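Local structure of uncharacterized metal-dependent hydrolase (Pyrococcus furiosus, 3ICJ) at residues E123-V126 with E127-K131; G196-E200 with R201-E205. The protein is an uncharacterized zinc-binding member of the amidohydrolase family that probably hydrolyses carbon-nitrogen bonds other than peptide bonds. One frame throughout, in Å; residues are numbered along the deposited sequence.

Interaction 1. Residues E123-V126 with E127-K131; sequences EELV and ERVKK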
ATOM      1  N   GLU A 123      -3.011  27.884  21.661  1.00 31.39           N
ATOM      2  CA  GLU A 123      -2.524  27.402  22.957  1.00 35.81           C
ATOM      3  C   GLU A 123      -2.576  25.878  23.028  1.00 37.30           C
ATOM      4  O   GLU A 123      -1.591  25.256  23.435  1.00 41.29           O
ATOM      5  CB  GLU A 123      -3.340  28.006  24.119  1.00 36.54           C
ATOM      6  CG  GLU A 123      -3.112  29.515  24.390  1.00 48.18           C
ATOM      7  CD  GLU A 123      -3.607  30.442  23.258  1.00 57.96           C
ATOM      8  OE1 GLU A 123      -4.663  30.159  22.638  1.00 46.91           O
ATOM      9  OE2 GLU A 123      -2.926  31.454  22.980  1.00 63.49           O
ATOM     10  N   GLU A 124      -3.706  25.286  22.689  1.00 35.60           N
ATOM     11  CA  GLU A 124      -3.831  23.871  22.625  1.00 35.70           C
ATOM     12  C   GLU A 124      -3.007  23.176  21.515  1.00 35.62           C
ATOM     13  O   GLU A 124      -2.492  22.086  21.688  1.00 35.90           O
ATOM     14  CB  GLU A 124      -5.298  23.486  22.520  1.00 37.63           C
ATOM     15  CG  GLU A 124      -5.523  22.144  21.905  1.00 40.35           C
ATOM     16  CD  GLU A 124      -6.668  21.415  22.532  1.00 42.56           C
ATOM     17  OE1 GLU A 124      -6.416  20.465  23.299  1.00 42.82           O
ATOM     18  OE2 GLU A 124      -7.821  21.788  22.246  1.00 45.23           O
ATOM     19  N   LEU A 125      -2.910  23.847  20.377  1.00 34.04           N
ATOM     20  CA  LEU A 125      -2.080  23.342  19.286  1.00 31.74           C
ATOM     21  C   LEU A 125      -0.634  23.251  19.735  1.00 37.13           C
ATOM     22  O   LEU A 125       0.016  22.233  19.503  1.00 40.38           O
ATOM     23  CB  LEU A 125      -2.194  24.206  18.018  1.00 39.00           C
ATOM     24  CG  LEU A 125      -1.413  23.742  16.771  1.00 36.35           C
ATOM     25  CD1 LEU A 125      -2.234  23.897  15.501  1.00 35.24           C
ATOM     26  CD2 LEU A 125      -0.078  24.471  16.626  1.00 44.79           C
ATOM     27  N   VAL A 126      -0.141  24.314  20.365  1.00 33.55           N
ATOM     28  CA  VAL A 126       1.227  24.353  20.894  1.00 40.20           C
ATOM     29  C   VAL A 126       1.476  23.254  21.957  1.00 39.65           C
ATOM     30  O   VAL A 126       2.523  22.590  21.919  1.00 37.68           O
ATOM     31  CB  VAL A 126       1.613  25.794  21.389  1.00 41.22           C
ATOM     32  CG1 VAL A 126       2.818  25.790  22.336  1.00 42.00           C
ATOM     33  CG2 VAL A 126       1.888  26.704  20.198  1.00 35.64           C
ATOM     34  N   GLU A 127       0.503  23.043  22.854  1.00 34.35           N
ATOM     35  CA  GLU A 127       0.551  21.951  23.856  1.00 37.21           C
ATOM     36  C   GLU A 127       0.620  20.553  23.250  1.00 34.87           C
ATOM     37  O   GLU A 127       1.364  19.696  23.741  1.00 34.32           O
ATOM     38  CB  GLU A 127      -0.646  22.007  24.826  1.00 38.42           C
ATOM     39  CG  GLU A 127      -0.297  22.404  26.255  1.00 49.46           C
ATOM     40  CD  GLU A 127      -0.270  23.911  26.466  1.00 60.17           C
ATOM     41  OE1 GLU A 127       0.600  24.592  25.871  1.00 63.37           O
ATOM     42  OE2 GLU A 127      -1.116  24.412  27.243  1.00 66.53           O
ATOM     43  N   ARG A 128      -0.168  20.321  22.201  1.00 36.11           N
ATOM     44  CA  ARG A 128      -0.220  19.009  21.555  1.00 39.35           C
ATOM     45  C   ARG A 128       1.075  18.710  20.805  1.00 38.36           C
ATOM     46  O   ARG A 128       1.559  17.581  20.842  1.00 41.29           O
ATOM     47  CB  ARG A 128      -1.431  18.900  20.625  1.00 42.13           C
ATOM     48  CG  ARG A 128      -2.770  18.895  21.349  1.00 47.34           C
ATOM     49  CD  ARG A 128      -3.410  17.519  21.408  1.00 56.18           C
ATOM     50  NE  ARG A 128      -4.203  17.254  20.209  1.00 55.46           N
ATOM     51  CZ  ARG A 128      -5.478  17.610  20.049  1.00 52.44           C
ATOM     52  NH1 ARG A 128      -6.096  17.315  18.914  1.00 53.00           N
ATOM     53  NH2 ARG A 128      -6.137  18.256  21.010  1.00 45.24           N
ATOM     54  N   VAL A 129       1.638  19.734  20.159  1.00 37.02           N
ATOM     55  CA  VAL A 129       2.914  19.619  19.448  1.00 40.12           C
ATOM     56  C   VAL A 129       4.058  19.331  20.433  1.00 44.85           C
ATOM     57  O   VAL A 129       4.872  18.436  20.190  1.00 44.41           O
ATOM     58  CB  VAL A 129       3.214  20.863  18.546  1.00 39.24           C
ATOM     59  CG1 VAL A 129       4.542  20.721  17.827  1.00 36.71           C
ATOM     60  CG2 VAL A 129       2.143  21.038  17.509  1.00 33.03           C
ATOM     61  N   LYS A 130       4.079  20.049  21.557  1.00 42.50           N
ATOM     62  CA  LYS A 130       5.093  19.848  22.604  1.00 45.03           C
ATOM     63  C   LYS A 130       5.111  18.426  23.164  1.00 45.04           C
ATOM     64  O   LYS A 130       6.156  17.961  23.620  1.00 50.53           O
ATOM     65  CB  LYS A 130       4.914  20.848  23.753  1.00 45.33           C
ATOM     66  CG  LYS A 130       5.643  22.173  23.575  1.00 46.56           C
ATOM     67  CD  LYS A 130       5.307  23.118  24.724  1.00 53.28           C
ATOM     68  CE  LYS A 130       5.938  24.493  24.536  1.00 56.55           C
ATOM     69  NZ  LYS A 130       5.483  25.464  25.578  1.00 49.80           N
ATOM     70  N   LYS A 131       3.963  17.743  23.121  1.00 44.41           N
ATOM     71  CA  LYS A 131       3.847  16.355  23.594  1.00 42.34           C
ATOM     72  C   LYS A 131       4.310  15.300  22.577  1.00 41.57           C
ATOM     73  O   LYS A 131       4.122  14.108  22.809  1.00 46.74           O
ATOM     74  CB  LYS A 131       2.413  16.041  24.040  1.00 40.13           C
ATOM     75  CG  LYS A 131       2.010  16.639  25.365  1.00 39.96           C
ATOM     76  CD  LYS A 131       0.684  16.049  25.831  1.00 44.60           C
ATOM     77  CE  LYS A 131       0.465  16.245  27.321  1.00 44.19           C
ATOM     78  NZ  LYS A 131       0.148  17.664  27.643  1.00 42.65           N
TER
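E124 and R128, one turn apart on helix 122-130, lie side by side and form an i to i+4 salt bridge. The pairing uses a single corner of each group: E124 OE1 meets R128 NH2 at 3.2 Å, at the edge of the guanidinium and near its plane, while the carboxylate plane is turned 75° from that of the guanidinium. With an N-H...O angle of 121° the hydrogen bond is weak. A chi1 of -68° lays R128 CG against E124 O at 3.2 Å; the bends at chi2 and chi3 then bring the guanidinium to E124. What orients the guanidinium more firmly is R128 NE, bound to the carbonyl oxygen of D115. One apolar pair and one valine-lysine methylene contact follow the same spacing. L125 CD2 rests alongside V129 CG2 at 4.2 Å, and V126 CG1 touches K130 CE at 4.0 Å, where the extended lysine chain runs past the valine. Beneath them lies regular alpha-helical bonding, with the NH groups of E127, R128, V129 and K130 given to the carbonyls of E123, E124, L125 and V126; the bond from V129 N to L125 O measures 3.1 Å. Toward the start of the helix, S121 OG makes weak hydrogen bonds with E124 N and E123 OE1. The helix is thus amphipathic: L125 and V129 are buried against L165 of strand 163-167, with W142 and I137 of strand 137-142 adding to the same apolar layer, and the helix forms the connection of the beta-alpha-beta unit between strands 114-115 and 137-142.

Interaction 2. Residues G196-E200 with R201-E205; sequences GIVRE and RALEE
V198 packs against the first turn of helix 200-214, where its CG2 methyl meets L203 CB at 3.9 Å and its CG1 faces A202 CB at 4.3 Å. The valine and leucine side chains cross at about a right angle. With chi1 at -71°, CG2 of V198 sits between its own backbone N and carbonyl carbon, and from there it also touches L203 CD1. This is the tightly packed side: all three residues are buried, and L203 continues inward onto A173 of strand 172-175 and onto F164 and Y166 of strand 163-167.

The backbone turns sharply here, strand 197-199 and the opening helix segment running at 102° to each other. R199 O accepts the first i to i+4 bond of the helix, from L203 N at 3.2 Å, which approaches from well above the carbonyl plane, and A202 N adds a weak bond to R199 O at 3.0 Å. By contrast, the next bond, from E204 N to E200 O, is nearly straight at 174° and lies in the carbonyl plane. The strand itself is an inner member of a mixed sheet, and G196 and I197 opposite D192 form a G1 beta bulge.

Polar groups occupy the outer side. R201 bends at chi2 and chi3, placing one guanidinium face against E204, whose CD lies 3.2 Å above the plane, offset toward the rim; the salt bridge from R201 NH1 to E204 OE2 is modelled at 2.5 Å, so short that its exact length is doubtful. E200 extends its chain away from the backbone. R199 points away from the helix, held by a salt bridge to D192 and a hydrogen bond to K189 O.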
ATOM      1  N   GLY A 196       6.473  30.811   7.675  1.00 29.89           N
ATOM      2  CA  GLY A 196       6.864  29.402   7.647  1.00 35.32           C
ATOM      3  C   GLY A 196       5.819  28.528   6.970  1.00 35.66           C
ATOM      4  O   GLY A 196       5.701  27.342   7.280  1.00 38.41           O
ATOM      5  N   ILE A 197       5.053  29.119   6.053  1.00 28.32           N
ATOM      6  CA  ILE A 197       3.975  28.405   5.378  1.00 38.31           C
ATOM      7  C   ILE A 197       4.395  27.994   3.952  1.00 36.82           C
ATOM      8  O   ILE A 197       4.911  28.814   3.192  1.00 39.85           O
ATOM      9  CB  ILE A 197       2.647  29.239   5.422  1.00 34.08           C
ATOM     10  CG1 ILE A 197       2.039  29.165   6.831  1.00 33.56           C
ATOM     11  CG2 ILE A 197       1.653  28.799   4.325  1.00 33.12           C
ATOM     12  CD1 ILE A 197       0.957  30.184   7.124  1.00 34.44           C
ATOM     13  N   VAL A 198       4.156  26.740   3.596  1.00 32.87           N
ATOM     14  CA  VAL A 198       4.420  26.258   2.247  1.00 33.97           C
ATOM     15  C   VAL A 198       3.193  25.696   1.538  1.00 39.47           C
ATOM     16  O   VAL A 198       2.326  25.110   2.155  1.00 38.03           O
ATOM     17  CB  VAL A 198       5.534  25.202   2.208  1.00 38.80           C
ATOM     18  CG1 VAL A 198       6.875  25.828   2.480  1.00 36.32           C
ATOM     19  CG2 VAL A 198       5.241  24.092   3.174  1.00 32.84           C
ATOM     20  N   ARG A 199       3.148  25.887   0.230  1.00 36.39           N
ATOM     21  CA  ARG A 199       2.027  25.466  -0.589  1.00 42.33           C
ATOM     22  C   ARG A 199       2.540  24.704  -1.797  1.00 38.31           C
ATOM     23  O   ARG A 199       3.693  24.817  -2.147  1.00 32.34           O
ATOM     24  CB  ARG A 199       1.236  26.681  -1.072  1.00 38.23           C
ATOM     25  CG  ARG A 199       0.576  27.460   0.024  1.00 48.13           C
ATOM     26  CD  ARG A 199      -0.015  28.755  -0.479  1.00 45.81           C
ATOM     27  NE  ARG A 199       1.006  29.696  -0.900  1.00 38.20           N
ATOM     28  CZ  ARG A 199       1.547  30.615  -0.115  1.00 47.12           C
ATOM     29  NH1 ARG A 199       1.169  30.727   1.144  1.00 35.51           N
ATOM     30  NH2 ARG A 199       2.471  31.419  -0.597  1.00 35.84           N
ATOM     31  N   GLU A 200       1.657  23.945  -2.434  1.00 35.30           N
ATOM     32  CA  GLU A 200       1.896  23.426  -3.770  1.00 40.76           C
ATOM     33  C   GLU A 200       3.300  22.880  -3.957  1.00 40.38           C
ATOM     34  O   GLU A 200       3.677  21.926  -3.310  1.00 42.22           O
ATOM     35  CB  GLU A 200       1.571  24.472  -4.831  1.00 41.46           C
ATOM     36  CG  GLU A 200       0.120  24.846  -4.874  1.00 42.06           C
ATOM     37  CD  GLU A 200      -0.209  25.841  -5.971  1.00 52.62           C
ATOM     38  OE1 GLU A 200       0.641  26.082  -6.845  1.00 59.90           O
ATOM     39  OE2 GLU A 200      -1.328  26.381  -5.961  1.00 49.88           O
ATOM     40  N   ARG A 201       4.063  23.499  -4.853  1.00 43.07           N
ATOM     41  CA  ARG A 201       5.364  22.972  -5.244  1.00 48.28           C
ATOM     42  C   ARG A 201       6.309  22.890  -4.050  1.00 45.56           C
ATOM     43  O   ARG A 201       7.003  21.890  -3.862  1.00 47.10           O
ATOM     44  CB  ARG A 201       5.983  23.839  -6.344  1.00 49.84           C
ATOM     45  CG  ARG A 201       5.660  23.375  -7.755  1.00 58.63           C
ATOM     46  CD  ARG A 201       4.326  22.649  -7.805  1.00 66.02           C
ATOM     47  NE  ARG A 201       4.429  21.363  -8.490  1.00 76.93           N
ATOM     48  CZ  ARG A 201       3.523  20.395  -8.403  1.00 78.10           C
ATOM     49  NH1 ARG A 201       2.438  20.565  -7.658  1.00 74.99           N
ATOM     50  NH2 ARG A 201       3.699  19.258  -9.061  1.00 74.08           N
ATOM     51  N   ALA A 202       6.328  23.946  -3.244  1.00 43.51           N
ATOM     52  CA  ALA A 202       7.354  24.115  -2.227  1.00 39.88           C
ATOM     53  C   ALA A 202       7.128  23.157  -1.084  1.00 37.15           C
ATOM     54  O   ALA A 202       8.052  22.738  -0.422  1.00 37.39           O
ATOM     55  CB  ALA A 202       7.381  25.523  -1.734  1.00 39.64           C
ATOM     56  N   LEU A 203       5.875  22.806  -0.881  1.00 35.26           N
ATOM     57  CA  LEU A 203       5.504  21.733   0.043  1.00 40.46           C
ATOM     58  C   LEU A 203       5.971  20.351  -0.451  1.00 39.39           C
ATOM     59  O   LEU A 203       6.542  19.583   0.323  1.00 38.37           O
ATOM     60  CB  LEU A 203       3.992  21.725   0.303  1.00 40.54           C
ATOM     61  CG  LEU A 203       3.397  20.516   1.041  1.00 41.15           C
ATOM     62  CD1 LEU A 203       3.924  20.373   2.465  1.00 35.07           C
ATOM     63  CD2 LEU A 203       1.923  20.651   1.087  1.00 42.20           C
ATOM     64  N   GLU A 204       5.711  20.047  -1.722  1.00 33.80           N
ATOM     65  CA  GLU A 204       6.238  18.843  -2.381  1.00 37.09           C
ATOM     66  C   GLU A 204       7.759  18.728  -2.263  1.00 32.72           C
ATOM     67  O   GLU A 204       8.271  17.670  -1.913  1.00 35.80           O
ATOM     68  CB  GLU A 204       5.846  18.806  -3.857  1.00 37.23           C
ATOM     69  CG  GLU A 204       4.425  18.353  -4.139  1.00 52.10           C
ATOM     70  CD  GLU A 204       4.024  18.563  -5.600  1.00 66.00           C
ATOM     71  OE1 GLU A 204       4.899  18.480  -6.494  1.00 69.22           O
ATOM     72  OE2 GLU A 204       2.826  18.816  -5.858  1.00 66.93           O
ATOM     73  N   GLU A 205       8.467  19.820  -2.555  1.00 39.81           N
ATOM     74  CA  GLU A 205       9.928  19.906  -2.387  1.00 40.07           C
ATOM     75  C   GLU A 205      10.378  19.765  -0.916  1.00 39.92           C
ATOM     76  O   GLU A 205      11.375  19.093  -0.641  1.00 37.11           O
ATOM     77  CB  GLU A 205      10.467  21.201  -3.025  1.00 38.57           C
ATOM     78  CG  GLU A 205      11.882  21.640  -2.618  1.00 44.02           C
ATOM     79  CD  GLU A 205      13.015  21.002  -3.435  1.00 57.42           C
ATOM     80  OE1 GLU A 205      14.087  21.640  -3.529  1.00 62.09           O
ATOM     81  OE2 GLU A 205      12.859  19.882  -3.980  1.00 56.31           O
TER

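Overall arrangement
Interactions 1 and 2 lie far from the zinc site, on the same side of the chain's centre, with their own centres 23 Å apart and nearest atoms about 11 Å apart. They belong to the same six-stranded mixed sheet region: 123-131 is a helix connecting two of its strands, whereas 196-205 carries one of its strands directly, through a sharp turn, into a helix. Both are partly buried, with an apolar side turned to the sheet and charged residues, glutamate-arginine pairs among them, at the surface. The chemistry differs with position: interaction 1 is regular helical bonding within a single element, while interaction 2 joins two elements through the carbonyl of R199, which accepts the first bonds of the helix, and valine-leucine packing.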